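PDB 4F1V: putative alkaline phosphatase from Pseudomonas fluorescens, which binds hydrogenphosphate with high affinity in the periplasm and probably delivers it to the PstSACB ABC transporter for import. Local coordinates for residues Gly6-Pro11 with Val31-Gly36; Ile97-Ser102 with Ser131-Pro136; Ser146-Leu151 with Ile205-Pro210; Glu150-Phe155 with Tyr288-Phe293. All coordinates share one frame; numbering follows the deposited sequence. Where two conformers were deposited one is given.

Contact 1: residues Gly6-Pro11 with Val31-Gly36. With PI (hydrogenphosphate ion), chain B.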
loop_
_atom_site.group_PDB
_atom_site.type_symbol
_atom_site.label_atom_id
_atom_site.label_comp_id
_atom_site.label_asym_id
_atom_site.label_seq_id
_atom_site.Cartn_x
_atom_site.Cartn_y
_atom_site.Cartn_z
ATOM N N GLY A 6 9.961 6.550 6.735
ATOM C CA GLY A 6 9.867 5.099 6.893
ATOM C C GLY A 6 8.414 4.711 6.994
ATOM O O GLY A 6 7.516 5.542 6.930
ATOM N N GLY A 7 8.183 3.382 7.158
ATOM C CA GLY A 7 6.824 2.873 7.251
ATOM C C GLY A 7 6.631 1.664 6.378
ATOM O O GLY A 7 7.397 0.680 6.443
ATOM N N ALA A 8 5.580 1.702 5.533
ATOM C CA ALA A 8 5.197 0.618 4.643
ATOM C C ALA A 8 6.401 -0.094 4.026
ATOM O O ALA A 8 7.269 0.547 3.413
ATOM C CB ALA A 8 4.336 1.195 3.526
ATOM N N THR A 9 6.389 -1.432 4.104
ATOM C CA THR A 9 7.356 -2.240 3.395
ATOM C C THR A 9 6.970 -2.518 1.935
ATOM O O THR A 9 7.862 -2.752 1.110
ATOM C CB THR A 9 7.679 -3.584 4.123
ATOM O OG1 THR A 9 6.553 -4.495 4.043
ATOM C CG2 THR A 9 8.124 -3.357 5.535
ATOM N N LEU A 10 5.676 -2.468 1.590
ATOM C CA LEU A 10 5.263 -2.820 0.225
ATOM C C LEU A 10 6.098 -2.055 -0.814
ATOM O O LEU A 10 6.543 -2.692 -1.800
ATOM C CB LEU A 10 3.748 -2.684 0.089
ATOM C CG LEU A 10 3.135 -2.739 -1.322
ATOM C CD1 LEU A 10 1.746 -3.301 -1.294
ATOM C CD2 LEU A 10 3.138 -1.347 -1.996
ATOM N N PRO A 11 6.312 -0.747 -0.658
ATOM C CA PRO A 11 7.067 0.065 -1.643
ATOM C C PRO A 11 8.487 0.427 -1.188
ATOM O O PRO A 11 9.098 1.327 -1.727
ATOM C CB PRO A 11 6.246 1.344 -1.764
ATOM C CG PRO A 11 5.831 1.570 -0.329
ATOM C CD PRO A 11 5.647 0.177 0.291
ATOM N N VAL A 31 9.267 -0.642 8.072
ATOM C CA VAL A 31 8.826 -1.198 9.353
ATOM C C VAL A 31 7.371 -1.583 9.361
ATOM O O VAL A 31 6.914 -2.069 10.396
ATOM C CB VAL A 31 9.162 -0.236 10.529
ATOM C CG1 VAL A 31 10.652 -0.197 10.824
ATOM C CG2 VAL A 31 8.604 1.181 10.257
ATOM N N GLY A 32 6.615 -1.361 8.278
ATOM C CA GLY A 32 5.174 -1.595 8.284
ATOM C C GLY A 32 4.409 -0.271 8.383
ATOM O O GLY A 32 4.857 0.682 9.009
ATOM N N SER A 33 3.211 -0.272 7.781
ATOM C CA SER A 33 2.419 0.931 7.777
ATOM C C SER A 33 1.934 1.382 9.117
ATOM O O SER A 33 1.883 2.581 9.416
ATOM C CB SER A 33 1.201 0.791 6.822
ATOM O OG SER A 33 1.575 0.654 5.465
ATOM N N GLY A 34 1.532 0.441 9.986
ATOM C CA GLY A 34 1.106 0.838 11.336
ATOM C C GLY A 34 2.219 1.572 12.080
ATOM O O GLY A 34 2.016 2.603 12.732
ATOM N N ASN A 35 3.437 1.012 11.995
ATOM C CA ASN A 35 4.593 1.668 12.625
ATOM C C ASN A 35 4.877 3.024 11.977
ATOM O O ASN A 35 5.255 3.971 12.670
ATOM C CB ASN A 35 5.805 0.763 12.564
ATOM C CG ASN A 35 5.748 -0.337 13.575
ATOM O OD1 ASN A 35 5.331 -0.106 14.724
ATOM N ND2 ASN A 35 6.156 -1.568 13.189
ATOM N N GLY A 36 4.737 3.119 10.646
ATOM C CA GLY A 36 4.981 4.395 9.985
ATOM C C GLY A 36 3.990 5.488 10.439
ATOM O O GLY A 36 4.389 6.629 10.715
HETATM P P PI B . 3.111 -2.793 4.668
HETATM O O1 PI B . 2.366 -1.882 5.644
HETATM O O2 PI B . 4.492 -3.174 5.206
HETATM O O3 PI B . 2.269 -4.036 4.352
HETATM O O4 PI B . 3.347 -2.004 3.350
#

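Contact 2: residues Ile97-Ser102 with Ser131-Pro136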
loop_
_atom_site.group_PDB
_atom_site.type_symbol
_atom_site.label_atom_id
_atom_site.label_comp_id
_atom_site.label_asym_id
_atom_site.label_seq_id
_atom_site.Cartn_x
_atom_site.Cartn_y
_atom_site.Cartn_z
ATOM N N ILE A 97 -0.475 -12.816 -5.377
ATOM C CA ILE A 97 -0.755 -14.029 -4.621
ATOM C C ILE A 97 0.356 -15.062 -4.933
ATOM O O ILE A 97 0.149 -16.024 -5.685
ATOM C CB ILE A 97 -2.162 -14.595 -4.949
ATOM C CG1 ILE A 97 -3.266 -13.532 -4.777
ATOM C CG2 ILE A 97 -2.469 -15.810 -4.044
ATOM C CD1 ILE A 97 -3.441 -12.930 -3.422
ATOM N N PRO A 98 1.567 -14.847 -4.368
ATOM C CA PRO A 98 2.644 -15.815 -4.562
ATOM C C PRO A 98 2.379 -17.066 -3.689
ATOM O O PRO A 98 1.776 -16.994 -2.638
ATOM C CB PRO A 98 3.898 -15.056 -4.139
ATOM C CG PRO A 98 3.365 -14.136 -3.035
ATOM C CD PRO A 98 1.997 -13.721 -3.525
ATOM N N PHE A 99 2.945 -18.192 -4.173
ATOM C CA PHE A 99 2.799 -19.440 -3.470
ATOM C C PHE A 99 4.020 -20.334 -3.713
ATOM O O PHE A 99 4.731 -20.142 -4.707
ATOM C CB PHE A 99 1.496 -20.174 -3.854
ATOM C CG PHE A 99 1.428 -20.559 -5.319
ATOM C CD1 PHE A 99 1.921 -21.775 -5.774
ATOM C CD2 PHE A 99 0.906 -19.679 -6.296
ATOM C CE1 PHE A 99 1.916 -22.114 -7.109
ATOM C CE2 PHE A 99 0.914 -20.006 -7.619
ATOM C CZ PHE A 99 1.415 -21.228 -8.053
ATOM N N ASN A 100 4.217 -21.296 -2.827
ATOM C CA ASN A 100 5.287 -22.263 -2.903
ATOM C C ASN A 100 4.704 -23.670 -3.021
ATOM O O ASN A 100 4.416 -24.325 -2.018
ATOM C CB ASN A 100 6.171 -22.141 -1.628
ATOM C CG ASN A 100 7.239 -23.178 -1.597
ATOM O OD1 ASN A 100 7.694 -23.643 -2.641
ATOM N ND2 ASN A 100 7.631 -23.601 -0.406
ATOM N N LYS A 101 4.501 -24.119 -4.264
ATOM C CA LYS A 101 3.931 -25.437 -4.571
ATOM C C LYS A 101 4.307 -25.733 -6.014
ATOM O O LYS A 101 3.767 -25.103 -6.928
ATOM C CB LYS A 101 2.408 -25.490 -4.335
ATOM C CG LYS A 101 1.815 -26.875 -4.487
ATOM C CD LYS A 101 2.210 -27.824 -3.402
ATOM C CE LYS A 101 1.468 -29.153 -3.546
ATOM N NZ LYS A 101 1.823 -30.125 -2.503
ATOM N N SER A 102 5.251 -26.647 -6.250
ATOM C CA SER A 102 5.793 -26.866 -7.539
ATOM C C SER A 102 4.754 -27.484 -8.519
ATOM O O SER A 102 3.730 -28.085 -8.113
ATOM C CB SER A 102 7.048 -27.729 -7.483
ATOM O OG SER A 102 6.666 -29.037 -7.076
ATOM N N SER A 131 -5.451 -27.262 -10.907
ATOM C CA SER A 131 -4.157 -26.865 -10.301
ATOM C C SER A 131 -3.007 -27.810 -10.598
ATOM O O SER A 131 -1.855 -27.423 -10.408
ATOM C CB SER A 131 -4.309 -26.660 -8.794
ATOM O OG SER A 131 -4.432 -27.938 -8.219
ATOM N N GLY A 132 -3.309 -29.062 -10.916
ATOM C CA GLY A 132 -2.341 -30.092 -11.049
ATOM C C GLY A 132 -1.659 -30.500 -9.786
ATOM O O GLY A 132 -0.718 -31.312 -9.795
ATOM N N ARG A 133 -2.142 -30.007 -8.621
ATOM C CA ARG A 133 -1.458 -30.099 -7.351
ATOM C C ARG A 133 -2.387 -30.742 -6.341
ATOM O O ARG A 133 -3.591 -30.604 -6.392
ATOM C CB ARG A 133 -1.046 -28.697 -6.888
ATOM C CG ARG A 133 0.066 -28.088 -7.715
ATOM C CD ARG A 133 0.017 -26.553 -7.658
ATOM N NE ARG A 133 1.224 -25.872 -8.148
ATOM C CZ ARG A 133 1.533 -25.667 -9.419
ATOM N NH1 ARG A 133 2.627 -25.002 -9.691
ATOM N NH2 ARG A 133 0.753 -26.097 -10.408
ATOM N N THR A 134 -1.743 -31.444 -5.426
ATOM C CA THR A 134 -2.431 -32.071 -4.354
ATOM C C THR A 134 -1.780 -31.734 -3.003
ATOM O O THR A 134 -0.652 -31.284 -2.884
ATOM C CB THR A 134 -2.437 -33.659 -4.513
ATOM O OG1 THR A 134 -1.091 -34.152 -4.459
ATOM C CG2 THR A 134 -3.140 -34.049 -5.789
ATOM N N GLY A 135 -2.513 -32.029 -1.951
ATOM C CA GLY A 135 -1.984 -31.872 -0.619
ATOM C C GLY A 135 -2.424 -30.588 0.077
ATOM O O GLY A 135 -3.224 -29.813 -0.476
ATOM N N PRO A 136 -1.954 -30.352 1.257
ATOM C CA PRO A 136 -2.509 -29.283 2.123
ATOM C C PRO A 136 -2.026 -27.911 1.685
ATOM O O PRO A 136 -0.946 -27.774 1.094
ATOM C CB PRO A 136 -1.897 -29.551 3.488
ATOM C CG PRO A 136 -0.656 -30.435 3.269
ATOM C CD PRO A 136 -1.027 -31.233 2.003
HETATM O O HOH W 1 1.247 -29.166 0.103
#

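Contact 3: residues Ser146-Leu151 with Ile205-Pro210. With PI (hydrogenphosphate ion), chain B.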
loop_
_atom_site.group_PDB
_atom_site.type_symbol
_atom_site.label_atom_id
_atom_site.label_comp_id
_atom_site.label_asym_id
_atom_site.label_seq_id
_atom_site.Cartn_x
_atom_site.Cartn_y
_atom_site.Cartn_z
ATOM N N SER A 146 -0.460 -3.832 8.907
ATOM C CA SER A 146 0.051 -3.805 7.568
ATOM C C SER A 146 -0.920 -3.154 6.588
ATOM O O SER A 146 -2.116 -3.485 6.544
ATOM C CB SER A 146 0.292 -5.270 7.123
ATOM O OG SER A 146 0.431 -5.464 5.741
ATOM N N GLY A 147 -0.356 -2.267 5.772
ATOM C CA GLY A 147 -1.114 -1.704 4.672
ATOM C C GLY A 147 -1.389 -2.699 3.551
ATOM O O GLY A 147 -2.442 -2.585 2.874
ATOM N N THR A 148 -0.501 -3.643 3.302
ATOM C CA THR A 148 -0.783 -4.715 2.356
ATOM C C THR A 148 -2.035 -5.474 2.812
ATOM O O THR A 148 -2.954 -5.791 2.023
ATOM C CB THR A 148 0.370 -5.683 2.179
ATOM O OG1 THR A 148 1.596 -4.966 1.903
ATOM C CG2 THR A 148 0.118 -6.617 0.994
ATOM N N THR A 149 -2.104 -5.768 4.112
ATOM C CA THR A 149 -3.320 -6.393 4.665
ATOM C C THR A 149 -4.535 -5.506 4.407
ATOM O O THR A 149 -5.608 -6.045 4.039
ATOM C CB THR A 149 -3.190 -6.661 6.174
ATOM O OG1 THR A 149 -2.127 -7.610 6.343
ATOM C CG2 THR A 149 -4.500 -7.204 6.765
ATOM N N GLU A 150 -4.442 -4.193 4.638
ATOM C CA GLU A 150 -5.606 -3.335 4.402
ATOM C C GLU A 150 -6.033 -3.419 2.917
ATOM O O GLU A 150 -7.226 -3.579 2.614
ATOM C CB GLU A 150 -5.305 -1.900 4.843
ATOM C CG GLU A 150 -6.563 -1.007 4.749
ATOM C CD GLU A 150 -6.318 0.367 5.369
ATOM O OE1 GLU A 150 -6.076 0.433 6.596
ATOM O OE2 GLU A 150 -6.372 1.395 4.609
ATOM N N LEU A 151 -5.081 -3.297 1.987
ATOM C CA LEU A 151 -5.437 -3.342 0.569
ATOM C C LEU A 151 -6.111 -4.679 0.201
ATOM O O LEU A 151 -7.048 -4.730 -0.602
ATOM C CB LEU A 151 -4.192 -3.131 -0.312
ATOM C CG LEU A 151 -3.585 -1.731 -0.273
ATOM C CD1 LEU A 151 -2.341 -1.706 -1.131
ATOM C CD2 LEU A 151 -4.595 -0.678 -0.703
ATOM N N ILE A 205 0.913 -20.247 0.731
ATOM C CA ILE A 205 0.351 -19.214 -0.139
ATOM C C ILE A 205 0.174 -17.927 0.704
ATOM O O ILE A 205 -0.063 -18.003 1.902
ATOM C CB ILE A 205 -1.028 -19.679 -0.750
ATOM C CG1 ILE A 205 -1.512 -18.717 -1.833
ATOM C CG2 ILE A 205 -2.069 -19.941 0.324
ATOM C CD1 ILE A 205 -2.533 -19.399 -2.744
ATOM N N THR A 206 0.251 -16.773 0.063
ATOM C CA THR A 206 0.069 -15.490 0.780
ATOM C C THR A 206 -0.408 -14.413 -0.210
ATOM O O THR A 206 -0.629 -14.688 -1.387
ATOM C CB THR A 206 1.382 -15.092 1.498
ATOM O OG1 THR A 206 1.126 -14.051 2.444
ATOM C CG2 THR A 206 2.437 -14.622 0.551
ATOM N N TYR A 207 -0.530 -13.198 0.352
ATOM C CA TYR A 207 -0.812 -11.976 -0.383
ATOM C C TYR A 207 0.387 -11.049 -0.201
ATOM O O TYR A 207 1.046 -11.063 0.846
ATOM C CB TYR A 207 -2.128 -11.313 0.127
ATOM C CG TYR A 207 -2.102 -11.010 1.608
ATOM C CD1 TYR A 207 -1.699 -9.766 2.076
ATOM C CD2 TYR A 207 -2.407 -11.999 2.538
ATOM C CE1 TYR A 207 -1.616 -9.494 3.444
ATOM C CE2 TYR A 207 -2.339 -11.717 3.902
ATOM C CZ TYR A 207 -1.957 -10.490 4.363
ATOM O OH TYR A 207 -1.845 -10.255 5.713
ATOM N N MET A 208 0.707 -10.236 -1.237
ATOM C CA MET A 208 2.052 -9.623 -1.226
ATOM C C MET A 208 2.183 -8.451 -2.186
ATOM O O MET A 208 1.626 -8.444 -3.302
ATOM C CB MET A 208 3.067 -10.714 -1.653
ATOM C CG MET A 208 4.534 -10.363 -1.589
ATOM S SD MET A 208 5.119 -9.738 0.013
ATOM C CE MET A 208 4.648 -11.090 1.057
ATOM N N SER A 209 3.016 -7.500 -1.770
ATOM C CA SER A 209 3.561 -6.495 -2.672
ATOM C C SER A 209 4.001 -7.117 -4.007
ATOM O O SER A 209 4.715 -8.135 -3.979
ATOM C CB SER A 209 4.821 -5.862 -2.028
ATOM O OG SER A 209 5.496 -5.072 -2.926
ATOM N N PRO A 210 3.686 -6.507 -5.147
ATOM C CA PRO A 210 4.129 -7.098 -6.409
ATOM C C PRO A 210 5.623 -7.009 -6.591
ATOM O O PRO A 210 6.190 -7.774 -7.387
ATOM C CB PRO A 210 3.334 -6.309 -7.452
ATOM C CG PRO A 210 3.120 -4.963 -6.778
ATOM C CD PRO A 210 2.867 -5.298 -5.334
HETATM P P PI B . 3.111 -2.793 4.668
HETATM O O1 PI B . 2.366 -1.882 5.644
HETATM O O2 PI B . 4.492 -3.174 5.206
HETATM O O3 PI B . 2.269 -4.036 4.352
HETATM O O4 PI B . 3.347 -2.004 3.350
HETATM O O HOH W 2 3.481 -6.849 1.012
#

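Contact 4: residues Glu150-Phe155 with Tyr288-Phe293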
loop_
_atom_site.group_PDB
_atom_site.type_symbol
_atom_site.label_atom_id
_atom_site.label_comp_id
_atom_site.label_asym_id
_atom_site.label_seq_id
_atom_site.Cartn_x
_atom_site.Cartn_y
_atom_site.Cartn_z
ATOM N N GLU A 150 -4.442 -4.193 4.638
ATOM C CA GLU A 150 -5.606 -3.335 4.402
ATOM C C GLU A 150 -6.033 -3.419 2.917
ATOM O O GLU A 150 -7.226 -3.579 2.614
ATOM C CB GLU A 150 -5.305 -1.900 4.843
ATOM C CG GLU A 150 -6.563 -1.007 4.749
ATOM C CD GLU A 150 -6.318 0.367 5.369
ATOM O OE1 GLU A 150 -6.076 0.433 6.596
ATOM O OE2 GLU A 150 -6.372 1.395 4.609
ATOM N N LEU A 151 -5.081 -3.297 1.987
ATOM C CA LEU A 151 -5.437 -3.342 0.569
ATOM C C LEU A 151 -6.111 -4.679 0.201
ATOM O O LEU A 151 -7.048 -4.730 -0.602
ATOM C CB LEU A 151 -4.192 -3.131 -0.312
ATOM C CG LEU A 151 -3.585 -1.731 -0.273
ATOM C CD1 LEU A 151 -2.341 -1.706 -1.131
ATOM C CD2 LEU A 151 -4.595 -0.678 -0.703
ATOM N N PHE A 152 -5.581 -5.764 0.737
ATOM C CA PHE A 152 -6.096 -7.123 0.431
ATOM C C PHE A 152 -7.482 -7.373 1.055
ATOM O O PHE A 152 -8.364 -7.911 0.399
ATOM C CB PHE A 152 -5.063 -8.148 0.898
ATOM C CG PHE A 152 -5.420 -9.592 0.555
ATOM C CD1 PHE A 152 -5.704 -9.997 -0.730
ATOM C CD2 PHE A 152 -5.436 -10.547 1.554
ATOM C CE1 PHE A 152 -5.988 -11.297 -1.069
ATOM C CE2 PHE A 152 -5.722 -11.883 1.245
ATOM C CZ PHE A 152 -5.982 -12.263 -0.031
ATOM N N THR A 153 -7.619 -6.996 2.317
ATOM C CA THR A 153 -8.908 -7.208 2.987
ATOM C C THR A 153 -9.985 -6.298 2.446
ATOM O O THR A 153 -11.164 -6.670 2.493
ATOM C CB THR A 153 -8.797 -7.132 4.514
ATOM O OG1 THR A 153 -8.403 -5.798 4.943
ATOM C CG2 THR A 153 -7.897 -8.189 5.076
ATOM N N ARG A 154 -9.661 -5.142 1.852
ATOM C CA ARG A 154 -10.686 -4.393 1.096
ATOM C C ARG A 154 -11.288 -5.264 0.012
ATOM O O ARG A 154 -12.511 -5.247 -0.246
ATOM C CB ARG A 154 -10.103 -3.097 0.516
ATOM C CG ARG A 154 -9.853 -2.029 1.605
ATOM C CD ARG A 154 -9.398 -0.694 0.974
ATOM N NE ARG A 154 -8.986 0.293 1.924
ATOM C CZ ARG A 154 -9.772 0.909 2.815
ATOM N NH1 ARG A 154 -11.076 0.775 2.746
ATOM N NH2 ARG A 154 -9.195 1.747 3.697
ATOM N N PHE A 155 -10.428 -6.014 -0.710
ATOM C CA PHE A 155 -10.895 -6.840 -1.841
ATOM C C PHE A 155 -11.759 -7.995 -1.300
ATOM O O PHE A 155 -12.867 -8.275 -1.779
ATOM C CB PHE A 155 -9.705 -7.354 -2.652
ATOM C CG PHE A 155 -10.141 -8.168 -3.837
ATOM C CD1 PHE A 155 -10.587 -7.518 -4.980
ATOM C CD2 PHE A 155 -10.120 -9.550 -3.878
ATOM C CE1 PHE A 155 -10.987 -8.211 -6.111
ATOM C CE2 PHE A 155 -10.535 -10.273 -4.997
ATOM C CZ PHE A 155 -10.959 -9.595 -6.107
ATOM N N TYR A 288 -6.411 -7.382 -14.025
ATOM C CA TYR A 288 -6.224 -8.049 -12.741
ATOM C C TYR A 288 -7.053 -7.324 -11.654
ATOM O O TYR A 288 -7.032 -6.084 -11.603
ATOM C CB TYR A 288 -4.741 -8.004 -12.372
ATOM C CG TYR A 288 -4.430 -8.752 -11.103
ATOM C CD1 TYR A 288 -4.274 -10.143 -11.129
ATOM C CD2 TYR A 288 -4.278 -8.095 -9.870
ATOM C CE1 TYR A 288 -3.967 -10.861 -9.972
ATOM C CE2 TYR A 288 -3.970 -8.796 -8.710
ATOM C CZ TYR A 288 -3.811 -10.190 -8.745
ATOM O OH TYR A 288 -3.454 -10.919 -7.654
ATOM N N PRO A 289 -7.752 -8.039 -10.793
ATOM C CA PRO A 289 -8.795 -7.370 -9.988
ATOM C C PRO A 289 -8.327 -6.749 -8.680
ATOM O O PRO A 289 -9.051 -5.944 -8.111
ATOM C CB PRO A 289 -9.823 -8.475 -9.747
ATOM C CG PRO A 289 -9.025 -9.743 -9.784
ATOM C CD PRO A 289 -8.012 -9.527 -10.858
ATOM N N ILE A 290 -7.178 -7.202 -8.091
ATOM C CA ILE A 290 -6.809 -6.772 -6.754
ATOM C C ILE A 290 -5.792 -5.670 -6.803
ATOM O O ILE A 290 -4.630 -5.885 -7.260
ATOM C CB ILE A 290 -6.262 -7.917 -5.862
ATOM C CG1 ILE A 290 -6.988 -9.264 -6.103
ATOM C CG2 ILE A 290 -6.371 -7.503 -4.395
ATOM C CD1 ILE A 290 -6.431 -10.402 -5.284
ATOM N N LEU A 291 -6.142 -4.455 -6.386
ATOM C CA LEU A 291 -5.293 -3.275 -6.563
ATOM C C LEU A 291 -5.654 -2.218 -5.491
ATOM O O LEU A 291 -6.693 -2.294 -4.816
ATOM C CB LEU A 291 -5.365 -2.700 -7.976
ATOM C CG LEU A 291 -6.572 -1.803 -8.297
ATOM C CD1 LEU A 291 -6.507 -1.372 -9.759
ATOM C CD2 LEU A 291 -7.926 -2.453 -8.025
ATOM N N GLY A 292 -4.808 -1.179 -5.425
ATOM C CA GLY A 292 -5.079 0.013 -4.609
ATOM C C GLY A 292 -3.909 0.953 -4.659
ATOM O O GLY A 292 -3.100 0.874 -5.602
ATOM N N PHE A 293 -3.828 1.883 -3.699
ATOM C CA PHE A 293 -2.763 2.883 -3.639
ATOM C C PHE A 293 -1.927 2.701 -2.392
ATOM O O PHE A 293 -2.408 2.293 -1.327
ATOM C CB PHE A 293 -3.319 4.342 -3.677
ATOM C CG PHE A 293 -3.955 4.664 -5.005
ATOM C CD1 PHE A 293 -5.292 4.377 -5.254
ATOM C CD2 PHE A 293 -3.173 5.184 -6.019
ATOM C CE1 PHE A 293 -5.843 4.637 -6.503
ATOM C CE2 PHE A 293 -3.731 5.444 -7.263
ATOM C CZ PHE A 293 -5.069 5.201 -7.506
HETATM O O HOH W 3 -7.789 -2.618 -2.324
#

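Contact 1: residues Gly6-Pro11 with Val31-Gly36
The flat peptide group of Gly7 is met at its edge by Val31 and from above by Gly32. Val31 N lies in the carbonyl plane, on a lone pair of Gly7 O at 2.8 Å, whereas Gly32 N reaches the same oxygen at 2.9 Å from 65° out of that plane. Two successive N-H groups therefore hold one carbonyl. The amide of Asn35 is used edge-on: its ND2 gives a nearly straight bond, 2.9 Å, to Val31 O and ties the turn to the first helical residues. Gly7 and Gly36 meet backbone to backbone, CA to CA at 3.6 Å; a CB on Gly36 would run into Gly7.

This is one wall of the phosphate pocket of a Venus-flytrap binding protein: the end of strand 5-7 meets the start of helix 33-42, which has Gly32 at its N-cap. The helix start faces the anion, and its dipole probably helps to hold the negative charge. Ser33 grips phosphate O1 twice, through N and through OG at 2.7 Å, while Asp63 N bonds to that hydroxyl. From the other side, Thr9 N (2.8 Å) and Thr9 OG1 (2.7 Å) converge on O2. With OG1 set between the backbone N and the carbonyl carbon (chi1 71°), CG2 swings over to Gly32 N, 3.7 Å away. Swapping Thr9 for alanine removes OG1 and CG2, which is likely to cost phosphate O2 one of its two Thr9 bonds, deprive Ser191 OG of this partner and open a gap beside Gly32 N. Leu10 N adds a bond to O4.

Contact 2: residues Ile97-Ser102 with Ser131-Pro136
Arg133 lays the aliphatic part of its side chain along that of Lys101, CD against CG at 3.7 Å, the two chains sliding past each other in opposite directions so that their charged ends part. Extended from CG to NE, Arg133 presents its guanidinium edge to Lys101 O: NE at 2.9 Å and NH1 at 3.0 Å grip that one oxygen side-on, nearly in the guanidinium plane. Ser102 O sits over one face, offset toward the rim, too badly angled for a bond to NE. Phe99 brings its ring edge, CE1, to 3.9 Å from NH1, with ring and guanidinium planes 84° apart. On the remaining side NH2 bonds to Ser131 O at 2.9 Å and to Ala105 O, and NH1 also reaches Gly103 O. Ser131 OG, accepting from Arg133 N, closes an ST turn.

Lys101 bends at chi2 (70°) and sends NZ the other way, to Thr134 O at 2.8 Å and nearly along the C=O axis. Thr134 to Pro136 are modelled in two conformers; in the one described a water also joins Lys101 NZ to Pro136 O. The loop 131-136, leading into strand 138-142, is thereby fastened to the chain just after the short strand 99-100.

A leucine in place of Arg133 would probably leave the carbonyls of Lys101, Ser131, Gly103 and Ala105 each short of a donor and let the loop drift. The ion pair of Lys101 with Asp202 is long and weak, which suggests that here the two cations act mainly as donors to backbone oxygens.

Contact 3: residues Ser146-Leu151 with Ile205-Pro210
Thr148 and Thr149 meet the edge of the Tyr207 ring with different groups: a methyl from the first, a hydroxyl from the second. Thr148 CG2 packs near the ring plane at 3.8 Å from Tyr207 CD1, and further along the same edge Thr149 OG1 is hydrogen-bonded to Tyr207 OH at 2.7 Å. The tyrosine gets there because CG is set between the backbone N and the carbonyl carbon (chi1 57°), which throws the ring out from the 205-210 loop and across the first turn of helix 147-159. Arg142 N gives the phenol oxygen a second partner.

In Thr148 the torsion sorts the two branches. OG1 lies anti to the carbonyl carbon, beside the backbone N (chi1 -51°), which points it at the phosphate beyond the helix N-terminus and leaves CG2 for Tyr207. From 146-151 phosphate O3 takes three bonds: Thr148 OG1 at 2.7 Å, Thr148 N at 3.0 Å and Ser146 OG at 2.7 Å. Gly147 N holds O1, and Arg142 NH2 also binds the anion. Ser146 OG does double duty, since as N-cap it also accepts from Thr149 N at 3.0 Å in an almost straight bond. Thr148 OG1 accepts from a water, 2.8 Å away, that itself accepts from Ser209 N at 2.9 Å, a second-shell link from the loop to the pocket.

Around this wall of the binding site, the Tyr207 ring stacks on Phe152 one turn further down the helix and touches Tyr141 of strand 138-142, while Met208 turns its side chain to Val194 and Met195 of helix 190-198.

Contact 4: residues Glu150-Phe155 with Tyr288-Phe293
Phe155 packs against Pro289 and Ile290 where helix 147-159, from the lobe built on the four-stranded sheet, meets the chain as it enters strand 291-299 of the five-stranded sheet. In a two-lobed periplasmic binding protein this is consistent with a place near the crossover between the lobes. CB starts 3.8 Å from Ile290 CG2. With CG anti to the backbone N (chi1 -178°), the ring swings out over Pro289 and Ile290. CG is still near CG2; beyond it CD2 and CE2 run past Ile290 CG1 and CD1, while on the other side CD1 and CE1 pass Pro289 O, CE1 coming to 3.6 Å from that oxygen. CE1 also meets Pro289 CB at 3.8 Å, and CZ, the tip, lies close to that same carbon. Ile290 CG1 points at the middle of the ring, 3.8 Å from its centroid and 8° off the normal, a CH-pi contact. Val111 and Leu114 of helix 111-119 and the edge-to-face ring of Tyr283 add to the packing around Phe155.

Ile290 serves a second ring as well: its CD1 stands 4.3 Å from Phe152 CE1, at the ring edge. One turn before Phe155, Leu151 turns CD2 to the strand backbone, 3.7 Å from Phe293 O and against Gly292 CA; a CB on Gly292 would collide with that methyl.

No direct hydrogen bond joins 150-155 to 288-293. Between the helix and strand backbones, a single water donates to Leu151 O at 2.8 Å and to Leu291 O at 2.7 Å.

In the fold
Contacts 1, 3 and 4 are buried near the middle of the chain, whereas the centre of contact 2 lies about 26 Å from the centre of the chain, partly open at the far end of the second lobe. Contacts 1 and 3 face each other across the phosphate, each offering a helix start, and touch through Leu10 O and Ser209 OG. Contacts 3 and 4 share helix 147-159: its first turn is polar and faces the anion; further along, the face turned to 288-293 is apolar, with Phe152 stacked on Tyr207 and touching Ile290. Contact 2 relies on cationic side chains bound to loop carbonyls, yet Ile97 and Pro98 connect its strand to contacts 3 and 4.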